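Local coordinates for alpha-L-rhamnosidase (Klebsiella oxytoca, PDB 4XHC), which hydrolyses terminal alpha-L-rhamnose residues from rhamnosides, as a two-domain enzyme of glycoside hydrolase family 78, at residues A[346-351]-A[370-375]; A[417-422]-A[431-436]; A[425-430]-A[459-464]. All blocks are in the same frame, centred on the assembly; numbering follows the deposited sequence.

All three contacts lie in the six-hairpin glycosidase domain, on the same side of the chain's centre. Interactions 1 and 2 have centres about 12 Å apart and touch through V374 CG2 and W435 CD2 at 3.5 Å. Both use a helix glutamine, Q372 or Q433, whose amide bonds to the backbone of another segment. Interaction 3 is closer to interaction 2, about 8 Å between centres. S422 N and Q427 O, 2.9 Å apart, are a probable hydrogen bond between them. Interactions 1 and 3 do not touch; their nearest atoms are about 6 Å apart. The rhamnose pocket uses none of these segments directly, but N464 ND2, in segment 459-464, hydrogen-bonds the backbone O of the pocket residue W361.

Interaction 1: residues A[346-351]-A[370-375]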
ATOM      1  N   SER A 346     -17.855 -51.410  21.681  1.00 91.76           N
ATOM      2  CA  SER A 346     -17.069 -51.553  22.922  1.00 88.33           C
ATOM      3  C   SER A 346     -16.766 -50.237  23.712  1.00 83.92           C
ATOM      4  O   SER A 346     -16.135 -50.283  24.760  1.00 85.88           O
ATOM      5  CB  SER A 346     -15.758 -52.290  22.617  1.00 85.87           C
ATOM      6  OG  SER A 346     -14.795 -51.401  22.079  1.00 79.26           O
ATOM      7  N   GLY A 347     -17.203 -49.080  23.228  1.00 77.33           N
ATOM      8  CA  GLY A 347     -17.088 -47.835  24.000  1.00 72.32           C
ATOM      9  C   GLY A 347     -15.774 -47.108  23.809  1.00 67.06           C
ATOM     10  O   GLY A 347     -15.448 -46.208  24.591  1.00 65.57           O
ATOM     11  N   VAL A 348     -15.031 -47.473  22.765  1.00 64.18           N
ATOM     12  CA  VAL A 348     -13.800 -46.763  22.409  1.00 61.57           C
ATOM     13  C   VAL A 348     -14.029 -45.890  21.186  1.00 58.50           C
ATOM     14  O   VAL A 348     -14.663 -46.312  20.226  1.00 60.03           O
ATOM     15  CB  VAL A 348     -12.669 -47.739  22.064  1.00 63.39           C
ATOM     16  CG1 VAL A 348     -11.380 -46.980  21.827  1.00 61.46           C
ATOM     17  CG2 VAL A 348     -12.494 -48.778  23.164  1.00 65.28           C
ATOM     18  N   VAL A 349     -13.512 -44.675  21.227  1.00 57.17           N
ATOM     19  CA  VAL A 349     -13.651 -43.706  20.122  1.00 57.14           C
ATOM     20  C   VAL A 349     -12.942 -44.178  18.853  1.00 56.87           C
ATOM     21  O   VAL A 349     -11.778 -44.550  18.912  1.00 57.16           O
ATOM     22  CB  VAL A 349     -13.063 -42.347  20.544  1.00 55.67           C
ATOM     23  CG1 VAL A 349     -12.858 -41.441  19.356  1.00 57.32           C
ATOM     24  CG2 VAL A 349     -13.971 -41.669  21.549  1.00 56.30           C
ATOM     25  N   ARG A 350     -13.639 -44.150  17.715  1.00 58.12           N
ATOM     26  CA  ARG A 350     -13.054 -44.555  16.432  1.00 59.64           C
ATOM     27  C   ARG A 350     -11.952 -43.610  16.000  1.00 56.69           C
ATOM     28  O   ARG A 350     -12.066 -42.404  16.165  1.00 54.81           O
ATOM     29  CB  ARG A 350     -14.100 -44.565  15.318  1.00 64.56           C
ATOM     30  CG  ARG A 350     -15.035 -45.746  15.343  1.00 71.15           C
ATOM     31  CD  ARG A 350     -15.986 -45.728  14.154  1.00 76.82           C
ATOM     32  NE  ARG A 350     -17.280 -46.319  14.517  1.00 83.52           N
ATOM     33  CZ  ARG A 350     -18.350 -45.641  14.948  1.00 84.39           C
ATOM     34  NH1 ARG A 350     -18.333 -44.312  15.070  1.00 82.82           N
ATOM     35  NH2 ARG A 350     -19.458 -46.306  15.256  1.00 86.50           N
ATOM     36  N   ASP A 351     -10.910 -44.166  15.398  1.00 55.43           N
ATOM     37  CA  ASP A 351      -9.784 -43.387  14.906  1.00 52.91           C
ATOM     38  C   ASP A 351      -9.949 -43.132  13.404  1.00 52.61           C
ATOM     39  O   ASP A 351     -10.596 -43.902  12.717  1.00 53.25           O
ATOM     40  CB  ASP A 351      -8.487 -44.155  15.200  1.00 53.70           C
ATOM     41  CG  ASP A 351      -7.236 -43.341  14.931  1.00 52.96           C
ATOM     42  OD1 ASP A 351      -7.248 -42.097  15.102  1.00 50.53           O
ATOM     43  OD2 ASP A 351      -6.223 -43.972  14.571  1.00 53.37           O
ATOM     44  N   ALA A 370      -5.999 -39.769  23.314  1.00 46.68           N
ATOM     45  CA  ALA A 370      -6.208 -38.424  23.837  1.00 45.16           C
ATOM     46  C   ALA A 370      -7.661 -38.005  23.686  1.00 44.57           C
ATOM     47  O   ALA A 370      -8.227 -37.430  24.600  1.00 44.73           O
ATOM     48  CB  ALA A 370      -5.294 -37.426  23.140  1.00 44.82           C
ATOM     49  N   ALA A 371      -8.259 -38.297  22.533  1.00 44.71           N
ATOM     50  CA  ALA A 371      -9.672 -38.012  22.299  1.00 45.64           C
ATOM     51  C   ALA A 371     -10.589 -38.773  23.270  1.00 47.04           C
ATOM     52  O   ALA A 371     -11.570 -38.224  23.762  1.00 47.72           O
ATOM     53  CB  ALA A 371     -10.041 -38.347  20.865  1.00 47.64           C
ATOM     54  N   GLN A 372     -10.266 -40.029  23.548  1.00 47.87           N
ATOM     55  CA  GLN A 372     -11.006 -40.800  24.536  1.00 49.53           C
ATOM     56  C   GLN A 372     -10.978 -40.081  25.884  1.00 48.97           C
ATOM     57  O   GLN A 372     -11.999 -39.998  26.575  1.00 52.04           O
ATOM     58  CB  GLN A 372     -10.405 -42.202  24.667  1.00 50.76           C
ATOM     59  CG  GLN A 372     -11.141 -43.140  25.625  1.00 53.32           C
ATOM     60  CD  GLN A 372     -12.378 -43.792  25.031  1.00 54.44           C
ATOM     61  OE1 GLN A 372     -12.635 -43.702  23.837  1.00 55.36           O
ATOM     62  NE2 GLN A 372     -13.121 -44.502  25.866  1.00 57.52           N
ATOM     63  N   GLY A 373      -9.809 -39.573  26.260  1.00 46.45           N
ATOM     64  CA  GLY A 373      -9.646 -38.851  27.511  1.00 46.30           C
ATOM     65  C   GLY A 373     -10.419 -37.544  27.535  1.00 46.54           C
ATOM     66  O   GLY A 373     -10.979 -37.160  28.557  1.00 46.85           O
ATOM     67  N   VAL A 374     -10.460 -36.846  26.412  1.00 46.44           N
ATOM     68  CA  VAL A 374     -11.189 -35.588  26.367  1.00 47.58           C
ATOM     69  C   VAL A 374     -12.685 -35.849  26.534  1.00 49.19           C
ATOM     70  O   VAL A 374     -13.377 -35.106  27.223  1.00 53.12           O
ATOM     71  CB  VAL A 374     -10.887 -34.804  25.075  1.00 47.23           C
ATOM     72  CG1 VAL A 374     -11.850 -33.635  24.904  1.00 46.95           C
ATOM     73  CG2 VAL A 374      -9.448 -34.296  25.099  1.00 46.45           C
ATOM     74  N   LEU A 375     -13.171 -36.914  25.921  1.00 48.76           N
ATOM     75  CA  LEU A 375     -14.570 -37.282  26.034  1.00 49.77           C
ATOM     76  C   LEU A 375     -14.945 -37.562  27.485  1.00 51.02           C
ATOM     77  O   LEU A 375     -15.951 -37.061  27.983  1.00 51.83           O
ATOM     78  CB  LEU A 375     -14.862 -38.512  25.166  1.00 50.37           C
ATOM     79  CG  LEU A 375     -16.288 -39.057  25.224  1.00 50.86           C
ATOM     80  CD1 LEU A 375     -17.287 -37.966  24.874  1.00 50.61           C
ATOM     81  CD2 LEU A 375     -16.423 -40.243  24.286  1.00 51.77           C
TER
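Q372 reaches out from helix 368-389 and binds the backbone of G347 and V349. Its CB leaves the helix with CG anti to the backbone N (chi1 -177°). CB and CG bridge the gap to the loop, and a bend at chi2 (81°) turns the amide along the loop backbone. CD then faces G347 O and V349 N. Q372 OE1 accepts the V349 N-H, with 2.9 Å between OE1 and V349 N, from a donor tilted somewhat out of the carbonyl plane. The same Q372 OE1 lies 3.3 Å from V349 CG2 and 4.0 Å from V348 CG1. Q372 NE2 donates to G347 O at 3.2 Å. This second bond is nearly straight (171°). It lies in the carbonyl plane of G347 and close to the amide plane of Q372. NE2 also donates to L404 O on helix 391-412.

Apolar contacts flank the amide. V349 points at the helix. V349 CG2 meets L375 CD2 at 3.9 Å, and V349 CG1 faces A371 CB at 4.4 Å. L375 is one turn on from A371, so the valine branches rest on two successive turns of one helix face. W356 packs against both V349 and A371. V348 also packs on A407 and A411 of helix 391-412.

G347 has a positive phi, where a CB would be jammed against the carbonyl O of S346. The loop is thus shaped at a glycine, just where its carbonyl is taken up.

All the touching residues are buried. The Q372 amide therefore pairs polar backbone groups inside the domain. The bonding pattern supports this amide orientation: the oxygen faces an N-H donor, and the nitrogen faces two carbonyl acceptors. These bonds hold the amide against rotation and fasten the loop to the helix.

Interaction 2: residues A[417-422]-A[431-436]; sequences QGFYVS and ASQIWL
The Q433 side-chain amide does for Y420 what a neighbouring strand would do: it bonds both the N-H and the C=O of one residue. Y420 N donates to Q433 OE1 at 2.9 Å, and Q433 NE2 donates to Y420 O at 3.0 Å. Both bonds are nearly straight, and each runs to a lone pair in the carbonyl plane. Y420 O lies only 3° from the amide plane. With CG beside the backbone N (chi1 -40°), a bend at chi2 (-47°) turns the amide to the strand. NE2 also donates to S429 O, so three bonds fix the amide.

Two aromatic rings border this pairing. The F419 ring meets the amide obliquely, with F419 CD1 3.5 Å from Q433 CD. The Y420 ring has OE1 at its edge. Over one face of the Y420 ring sits L436 CD1, 3.7 Å from the centroid, in a CH-pi contact. The tyrosine hydroxyl, Y420 OH, donates to a water at 2.7 Å, and that water donates to L436 O.

At the other end, S422 CB lies 3.7 Å from S432 OG. A second water bonds S432 OG and, weakly, S422 OG. The main partners are outside: S422 OG is hydrogen-bonded to N366 OD1 and A369 N, and S432 OG to S429 OG.

Strand 419-420 pairs with strand 413-414, where G418 and F419 face D414 in a G1 beta bulge. Helix 444-456 packs on F419 and Y420. Helix 368-389 touches S432 and L436, while helix 466-478 takes the I434 side of helix 430-438.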
ATOM      1  N   GLN A 417       4.563 -51.565  29.261  1.00 59.68           N
ATOM      2  CA  GLN A 417       5.153 -50.239  29.017  1.00 58.10           C
ATOM      3  C   GLN A 417       4.767 -49.194  30.075  1.00 54.89           C
ATOM      4  O   GLN A 417       5.463 -48.195  30.231  1.00 53.54           O
ATOM      5  CB  GLN A 417       4.746 -49.726  27.638  1.00 57.18           C
ATOM      6  CG  GLN A 417       5.398 -50.467  26.479  1.00 58.69           C
ATOM      7  CD  GLN A 417       5.156 -49.782  25.157  1.00 58.48           C
ATOM      8  OE1 GLN A 417       6.008 -49.033  24.675  1.00 61.43           O
ATOM      9  NE2 GLN A 417       3.966 -49.975  24.594  1.00 56.52           N
ATOM     10  N   GLY A 418       3.673 -49.437  30.801  1.00 53.60           N
ATOM     11  CA  GLY A 418       3.185 -48.514  31.836  1.00 51.83           C
ATOM     12  C   GLY A 418       2.604 -47.239  31.265  1.00 49.06           C
ATOM     13  O   GLY A 418       2.587 -46.213  31.935  1.00 47.58           O
ATOM     14  N   PHE A 419       2.119 -47.328  30.026  1.00 47.68           N
ATOM     15  CA  PHE A 419       1.544 -46.201  29.298  1.00 45.44           C
ATOM     16  C   PHE A 419       0.316 -46.681  28.522  1.00 44.54           C
ATOM     17  O   PHE A 419       0.147 -47.873  28.277  1.00 45.51           O
ATOM     18  CB  PHE A 419       2.538 -45.624  28.273  1.00 44.42           C
ATOM     19  CG  PHE A 419       3.673 -44.823  28.866  1.00 44.40           C
ATOM     20  CD1 PHE A 419       3.426 -43.764  29.732  1.00 44.67           C
ATOM     21  CD2 PHE A 419       4.992 -45.094  28.517  1.00 44.60           C
ATOM     22  CE1 PHE A 419       4.478 -43.019  30.270  1.00 44.58           C
ATOM     23  CE2 PHE A 419       6.045 -44.347  29.050  1.00 45.07           C
ATOM     24  CZ  PHE A 419       5.786 -43.308  29.926  1.00 44.18           C
ATOM     25  N   TYR A 420      -0.536 -45.742  28.136  1.00 43.23           N
ATOM     26  CA  TYR A 420      -1.620 -46.032  27.215  1.00 43.56           C
ATOM     27  C   TYR A 420      -1.095 -45.970  25.774  1.00 43.59           C
ATOM     28  O   TYR A 420      -0.281 -45.110  25.442  1.00 42.68           O
ATOM     29  CB  TYR A 420      -2.774 -45.035  27.400  1.00 44.01           C
ATOM     30  CG  TYR A 420      -3.471 -45.100  28.750  1.00 44.55           C
ATOM     31  CD1 TYR A 420      -4.478 -46.032  28.995  1.00 45.45           C
ATOM     32  CD2 TYR A 420      -3.131 -44.219  29.775  1.00 44.30           C
ATOM     33  CE1 TYR A 420      -5.121 -46.086  30.222  1.00 46.81           C
ATOM     34  CE2 TYR A 420      -3.762 -44.268  31.006  1.00 44.98           C
ATOM     35  CZ  TYR A 420      -4.762 -45.197  31.226  1.00 47.49           C
ATOM     36  OH  TYR A 420      -5.394 -45.240  32.453  1.00 49.68           O
ATOM     37  N   VAL A 421      -1.575 -46.879  24.929  1.00 43.40           N
ATOM     38  CA  VAL A 421      -1.282 -46.848  23.504  1.00 43.76           C
ATOM     39  C   VAL A 421      -2.460 -46.253  22.714  1.00 43.62           C
ATOM     40  O   VAL A 421      -3.584 -46.194  23.202  1.00 42.52           O
ATOM     41  CB  VAL A 421      -0.926 -48.247  22.961  1.00 46.21           C
ATOM     42  CG1 VAL A 421       0.250 -48.824  23.731  1.00 47.35           C
ATOM     43  CG2 VAL A 421      -2.116 -49.197  23.017  1.00 47.32           C
ATOM     44  N   SER A 422      -2.190 -45.817  21.489  1.00 45.05           N
ATOM     45  CA  SER A 422      -3.185 -45.126  20.664  1.00 44.65           C
ATOM     46  C   SER A 422      -3.114 -45.583  19.196  1.00 43.77           C
ATOM     47  O   SER A 422      -2.034 -45.653  18.605  1.00 46.26           O
ATOM     48  CB  SER A 422      -2.967 -43.613  20.773  1.00 43.75           C
ATOM     49  OG  SER A 422      -4.038 -42.881  20.193  1.00 43.91           O
ATOM     50  N   ALA A 431       0.675 -37.017  24.866  1.00 44.31           N
ATOM     51  CA  ALA A 431      -0.694 -36.540  24.898  1.00 45.76           C
ATOM     52  C   ALA A 431      -1.668 -37.590  25.464  1.00 44.53           C
ATOM     53  O   ALA A 431      -2.501 -37.287  26.318  1.00 45.51           O
ATOM     54  CB  ALA A 431      -1.119 -36.107  23.506  1.00 47.24           C
ATOM     55  N   SER A 432      -1.548 -38.821  24.997  1.00 43.80           N
ATOM     56  CA  SER A 432      -2.391 -39.902  25.483  1.00 43.98           C
ATOM     57  C   SER A 432      -2.361 -40.008  27.001  1.00 44.37           C
ATOM     58  O   SER A 432      -3.404 -40.146  27.633  1.00 45.47           O
ATOM     59  CB  SER A 432      -1.946 -41.238  24.881  1.00 44.17           C
ATOM     60  OG  SER A 432      -1.995 -41.210  23.466  1.00 44.91           O
ATOM     61  N   GLN A 433      -1.169 -39.934  27.586  1.00 44.72           N
ATOM     62  CA  GLN A 433      -1.015 -40.130  29.034  1.00 45.51           C
ATOM     63  C   GLN A 433      -1.631 -38.966  29.794  1.00 47.03           C
ATOM     64  O   GLN A 433      -2.329 -39.148  30.785  1.00 49.85           O
ATOM     65  CB  GLN A 433       0.456 -40.241  29.434  1.00 45.36           C
ATOM     66  CG  GLN A 433       1.331 -41.043  28.488  1.00 45.86           C
ATOM     67  CD  GLN A 433       0.707 -42.359  28.079  1.00 45.21           C
ATOM     68  OE1 GLN A 433       0.120 -43.053  28.904  1.00 46.09           O
ATOM     69  NE2 GLN A 433       0.842 -42.714  26.807  1.00 44.00           N
ATOM     70  N   ILE A 434      -1.364 -37.762  29.313  1.00 47.04           N
ATOM     71  CA  ILE A 434      -1.825 -36.543  29.970  1.00 45.90           C
ATOM     72  C   ILE A 434      -3.348 -36.534  30.046  1.00 44.45           C
ATOM     73  O   ILE A 434      -3.913 -36.286  31.111  1.00 44.32           O
ATOM     74  CB  ILE A 434      -1.315 -35.290  29.213  1.00 45.68           C
ATOM     75  CG1 ILE A 434       0.203 -35.154  29.375  1.00 45.10           C
ATOM     76  CG2 ILE A 434      -1.993 -34.028  29.715  1.00 47.58           C
ATOM     77  CD1 ILE A 434       0.851 -34.223  28.373  1.00 44.74           C
ATOM     78  N   TRP A 435      -3.998 -36.815  28.918  1.00 42.54           N
ATOM     79  CA  TRP A 435      -5.450 -36.701  28.839  1.00 43.20           C
ATOM     80  C   TRP A 435      -6.172 -37.819  29.564  1.00 43.10           C
ATOM     81  O   TRP A 435      -7.211 -37.583  30.172  1.00 45.68           O
ATOM     82  CB  TRP A 435      -5.931 -36.593  27.387  1.00 42.66           C
ATOM     83  CG  TRP A 435      -5.980 -35.188  26.938  1.00 44.34           C
ATOM     84  CD1 TRP A 435      -5.146 -34.572  26.042  1.00 44.06           C
ATOM     85  CD2 TRP A 435      -6.879 -34.184  27.403  1.00 46.36           C
ATOM     86  NE1 TRP A 435      -5.490 -33.249  25.910  1.00 45.24           N
ATOM     87  CE2 TRP A 435      -6.549 -32.983  26.735  1.00 47.41           C
ATOM     88  CE3 TRP A 435      -7.928 -34.176  28.326  1.00 47.75           C
ATOM     89  CZ2 TRP A 435      -7.243 -31.786  26.959  1.00 51.32           C
ATOM     90  CZ3 TRP A 435      -8.620 -32.981  28.551  1.00 50.47           C
ATOM     91  CH2 TRP A 435      -8.274 -31.807  27.871  1.00 52.38           C
ATOM     92  N   LEU A 436      -5.635 -39.028  29.524  1.00 41.70           N
ATOM     93  CA  LEU A 436      -6.270 -40.131  30.249  1.00 42.79           C
ATOM     94  C   LEU A 436      -6.024 -40.064  31.761  1.00 44.28           C
ATOM     95  O   LEU A 436      -6.776 -40.653  32.533  1.00 48.47           O
ATOM     96  CB  LEU A 436      -5.856 -41.483  29.666  1.00 40.36           C
ATOM     97  CG  LEU A 436      -6.493 -41.766  28.299  1.00 39.79           C
ATOM     98  CD1 LEU A 436      -5.807 -42.930  27.600  1.00 39.18           C
ATOM     99  CD2 LEU A 436      -7.991 -42.031  28.413  1.00 40.57           C
TER
HETATM  100  O   HOH W   1      -5.279 -43.053  33.955  1.00 46.45           O
HETATM  101  O   HOH W   2      -3.411 -39.951  21.662  1.00 45.50           O

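Interaction 3: residues A[425-430]-A[459-464]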
ATOM      1  N   ARG A 425      -1.519 -48.929  15.270  1.00 51.02           N
ATOM      2  CA  ARG A 425      -0.087 -49.215  15.434  1.00 54.62           C
ATOM      3  C   ARG A 425       0.434 -48.986  16.880  1.00 52.89           C
ATOM      4  O   ARG A 425       1.639 -48.987  17.125  1.00 51.02           O
ATOM      5  CB  ARG A 425       0.728 -48.434  14.403  1.00 58.81           C
ATOM      6  CG  ARG A 425       0.944 -49.204  13.116  1.00 67.78           C
ATOM      7  CD  ARG A 425       1.243 -48.290  11.930  1.00 75.47           C
ATOM      8  NE  ARG A 425       2.208 -47.214  12.256  1.00 79.73           N
ATOM      9  CZ  ARG A 425       3.528 -47.388  12.395  1.00 79.89           C
ATOM     10  NH1 ARG A 425       4.069 -48.601  12.272  1.00 82.21           N
ATOM     11  NH2 ARG A 425       4.309 -46.345  12.670  1.00 76.73           N
ATOM     12  N   ARG A 426      -0.479 -48.798  17.829  1.00 51.19           N
ATOM     13  CA  ARG A 426      -0.151 -48.793  19.265  1.00 51.60           C
ATOM     14  C   ARG A 426       0.955 -47.808  19.621  1.00 50.03           C
ATOM     15  O   ARG A 426       1.930 -48.147  20.302  1.00 49.48           O
ATOM     16  CB  ARG A 426       0.200 -50.212  19.757  1.00 53.12           C
ATOM     17  CG  ARG A 426      -0.942 -51.216  19.643  1.00 52.50           C
ATOM     18  CD  ARG A 426      -0.503 -52.626  20.009  1.00 55.00           C
ATOM     19  NE  ARG A 426      -0.156 -52.721  21.428  1.00 55.52           N
ATOM     20  CZ  ARG A 426      -1.031 -52.827  22.428  1.00 52.43           C
ATOM     21  NH1 ARG A 426      -2.342 -52.865  22.188  1.00 50.35           N
ATOM     22  NH2 ARG A 426      -0.590 -52.888  23.682  1.00 51.42           N
ATOM     23  N   GLN A 427       0.767 -46.579  19.163  1.00 49.85           N
ATOM     24  CA  GLN A 427       1.711 -45.485  19.402  1.00 50.11           C
ATOM     25  C   GLN A 427       1.675 -45.018  20.848  1.00 47.91           C
ATOM     26  O   GLN A 427       0.609 -44.955  21.441  1.00 46.11           O
ATOM     27  CB  GLN A 427       1.364 -44.296  18.503  1.00 49.19           C
ATOM     28  CG  GLN A 427       2.421 -43.207  18.458  1.00 49.30           C
ATOM     29  CD  GLN A 427       1.908 -41.910  17.859  1.00 48.97           C
ATOM     30  OE1 GLN A 427       1.050 -41.250  18.431  1.00 49.40           O
ATOM     31  NE2 GLN A 427       2.436 -41.540  16.710  1.00 49.66           N
ATOM     32  N   VAL A 428       2.848 -44.662  21.375  1.00 48.94           N
ATOM     33  CA  VAL A 428       3.002 -44.108  22.717  1.00 46.98           C
ATOM     34  C   VAL A 428       3.381 -42.620  22.643  1.00 46.33           C
ATOM     35  O   VAL A 428       4.486 -42.259  22.194  1.00 46.67           O
ATOM     36  CB  VAL A 428       4.093 -44.866  23.496  1.00 48.84           C
ATOM     37  CG1 VAL A 428       4.194 -44.348  24.924  1.00 49.50           C
ATOM     38  CG2 VAL A 428       3.801 -46.357  23.501  1.00 49.04           C
ATOM     39  N   SER A 429       2.470 -41.765  23.099  1.00 44.56           N
ATOM     40  CA  SER A 429       2.666 -40.314  23.052  1.00 45.82           C
ATOM     41  C   SER A 429       2.549 -39.703  24.440  1.00 45.13           C
ATOM     42  O   SER A 429       2.055 -40.347  25.363  1.00 45.61           O
ATOM     43  CB  SER A 429       1.623 -39.669  22.132  1.00 46.22           C
ATOM     44  OG  SER A 429       0.295 -39.804  22.638  1.00 43.45           O
ATOM     45  N   TRP A 430       3.017 -38.468  24.593  1.00 44.51           N
ATOM     46  CA  TRP A 430       2.781 -37.732  25.838  1.00 44.42           C
ATOM     47  C   TRP A 430       1.301 -37.390  25.976  1.00 44.64           C
ATOM     48  O   TRP A 430       0.744 -37.449  27.072  1.00 46.45           O
ATOM     49  CB  TRP A 430       3.579 -36.430  25.876  1.00 44.36           C
ATOM     50  CG  TRP A 430       4.992 -36.584  26.267  1.00 43.90           C
ATOM     51  CD1 TRP A 430       5.995 -37.101  25.510  1.00 44.50           C
ATOM     52  CD2 TRP A 430       5.585 -36.188  27.502  1.00 43.15           C
ATOM     53  NE1 TRP A 430       7.175 -37.062  26.199  1.00 44.63           N
ATOM     54  CE2 TRP A 430       6.951 -36.503  27.425  1.00 43.65           C
ATOM     55  CE3 TRP A 430       5.095 -35.605  28.669  1.00 43.90           C
ATOM     56  CZ2 TRP A 430       7.833 -36.252  28.463  1.00 44.51           C
ATOM     57  CZ3 TRP A 430       5.979 -35.350  29.706  1.00 45.54           C
ATOM     58  CH2 TRP A 430       7.338 -35.674  29.592  1.00 45.56           C
ATOM     59  N   PRO A 459       8.016 -40.806  26.513  1.00 52.83           N
ATOM     60  CA  PRO A 459       7.481 -41.212  25.214  1.00 54.22           C
ATOM     61  C   PRO A 459       8.132 -40.505  24.034  1.00 56.58           C
ATOM     62  O   PRO A 459       8.606 -39.387  24.155  1.00 54.16           O
ATOM     63  CB  PRO A 459       6.001 -40.797  25.290  1.00 54.39           C
ATOM     64  CG  PRO A 459       5.671 -40.881  26.731  1.00 53.54           C
ATOM     65  CD  PRO A 459       6.931 -40.470  27.449  1.00 53.88           C
ATOM     66  N   ALA A 460       8.070 -41.150  22.879  1.00 61.17           N
ATOM     67  CA  ALA A 460       8.739 -40.661  21.682  1.00 63.32           C
ATOM     68  C   ALA A 460       8.066 -39.420  21.080  1.00 62.22           C
ATOM     69  O   ALA A 460       8.743 -38.548  20.547  1.00 65.36           O
ATOM     70  CB  ALA A 460       8.809 -41.783  20.644  1.00 65.63           C
ATOM     71  N   VAL A 461       6.736 -39.366  21.109  1.00 57.80           N
ATOM     72  CA  VAL A 461       6.010 -38.301  20.425  1.00 57.17           C
ATOM     73  C   VAL A 461       5.787 -37.151  21.396  1.00 55.62           C
ATOM     74  O   VAL A 461       4.935 -37.234  22.299  1.00 57.05           O
ATOM     75  CB  VAL A 461       4.667 -38.798  19.851  1.00 56.16           C
ATOM     76  CG1 VAL A 461       3.900 -37.648  19.202  1.00 58.47           C
ATOM     77  CG2 VAL A 461       4.904 -39.904  18.838  1.00 55.81           C
ATOM     78  N   ALA A 462       6.544 -36.081  21.191  1.00 59.23           N
ATOM     79  CA  ALA A 462       6.677 -35.027  22.184  1.00 57.07           C
ATOM     80  C   ALA A 462       5.602 -33.960  22.052  1.00 53.47           C
ATOM     81  O   ALA A 462       4.849 -33.941  21.074  1.00 50.38           O
ATOM     82  CB  ALA A 462       8.050 -34.389  22.070  1.00 57.34           C
ATOM     83  N   MET A 463       5.555 -33.088  23.060  1.00 51.04           N
ATOM     84  CA  MET A 463       4.652 -31.944  23.085  1.00 50.39           C
ATOM     85  C   MET A 463       5.264 -30.757  22.329  1.00 50.24           C
ATOM     86  O   MET A 463       6.446 -30.459  22.501  1.00 53.26           O
ATOM     87  CB  MET A 463       4.405 -31.515  24.528  1.00 50.45           C
ATOM     88  CG  MET A 463       3.879 -32.615  25.445  1.00 51.12           C
ATOM     89  SD  MET A 463       3.624 -32.039  27.137  1.00 48.58           S
ATOM     90  CE  MET A 463       5.300 -32.162  27.760  1.00 50.12           C
ATOM     91  N   ASN A 464       4.461 -30.082  21.510  1.00 47.81           N
ATOM     92  CA  ASN A 464       4.954 -28.967  20.704  1.00 46.48           C
ATOM     93  C   ASN A 464       4.424 -27.593  21.098  1.00 45.58           C
ATOM     94  O   ASN A 464       4.881 -26.598  20.552  1.00 45.78           O
ATOM     95  CB  ASN A 464       4.613 -29.194  19.232  1.00 46.80           C
ATOM     96  CG  ASN A 464       5.580 -30.133  18.538  1.00 49.18           C
ATOM     97  OD1 ASN A 464       6.643 -30.476  19.062  1.00 51.56           O
ATOM     98  ND2 ASN A 464       5.205 -30.564  17.341  1.00 50.20           N
TER
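S429 and V461 form a single beta bridge, their CA atoms 4.7 Å apart, and W430 N donates to V461 O at 3.2 Å in a nearly straight bond (172°) almost in line with the C=O.

W430 is held between P459 and M463, which cover opposite faces of its indole. P459 CD lies 4.0 Å from the centroid of the W430 five-membered ring. M463 CE lies 4.0 Å from the centroid of the W430 six-membered ring. The P459 CD and M463 CE approaches are CH-pi contacts, offset toward the rim. A bend at chi3 (-82°) carries the methionine methyl over the ring, and the sulfur stands obliquely to the side as a Met-aromatic contact. V461 O is at the indole edge, and W430 NE1 makes a weak hydrogen bond to P459 O at 3.4 Å.

Smaller contacts continue along the two loops. V428 CG1 meets P459 CB at 4.0 Å. S429 CB rests on V461 CB at 3.9 Å. V461 CG2 lies against the Q427 amide, 3.6 Å from Q427 NE2. That amide is itself hydrogen-bonded, NE2 to S364 O and OE1 to N366 N. S429 is the N-cap of the helix that follows, and its OG caps a backbone N there.

The contact joins the loop entering helix 430-438 to the loop between helices 444-456 and 466-478. L454 of helix 444-456 packs on W430 and P459. Y472 of helix 466-478 meets the W430 ring edge-to-face and also touches M463, while F419 of strand 419-420 backs V428 and P459.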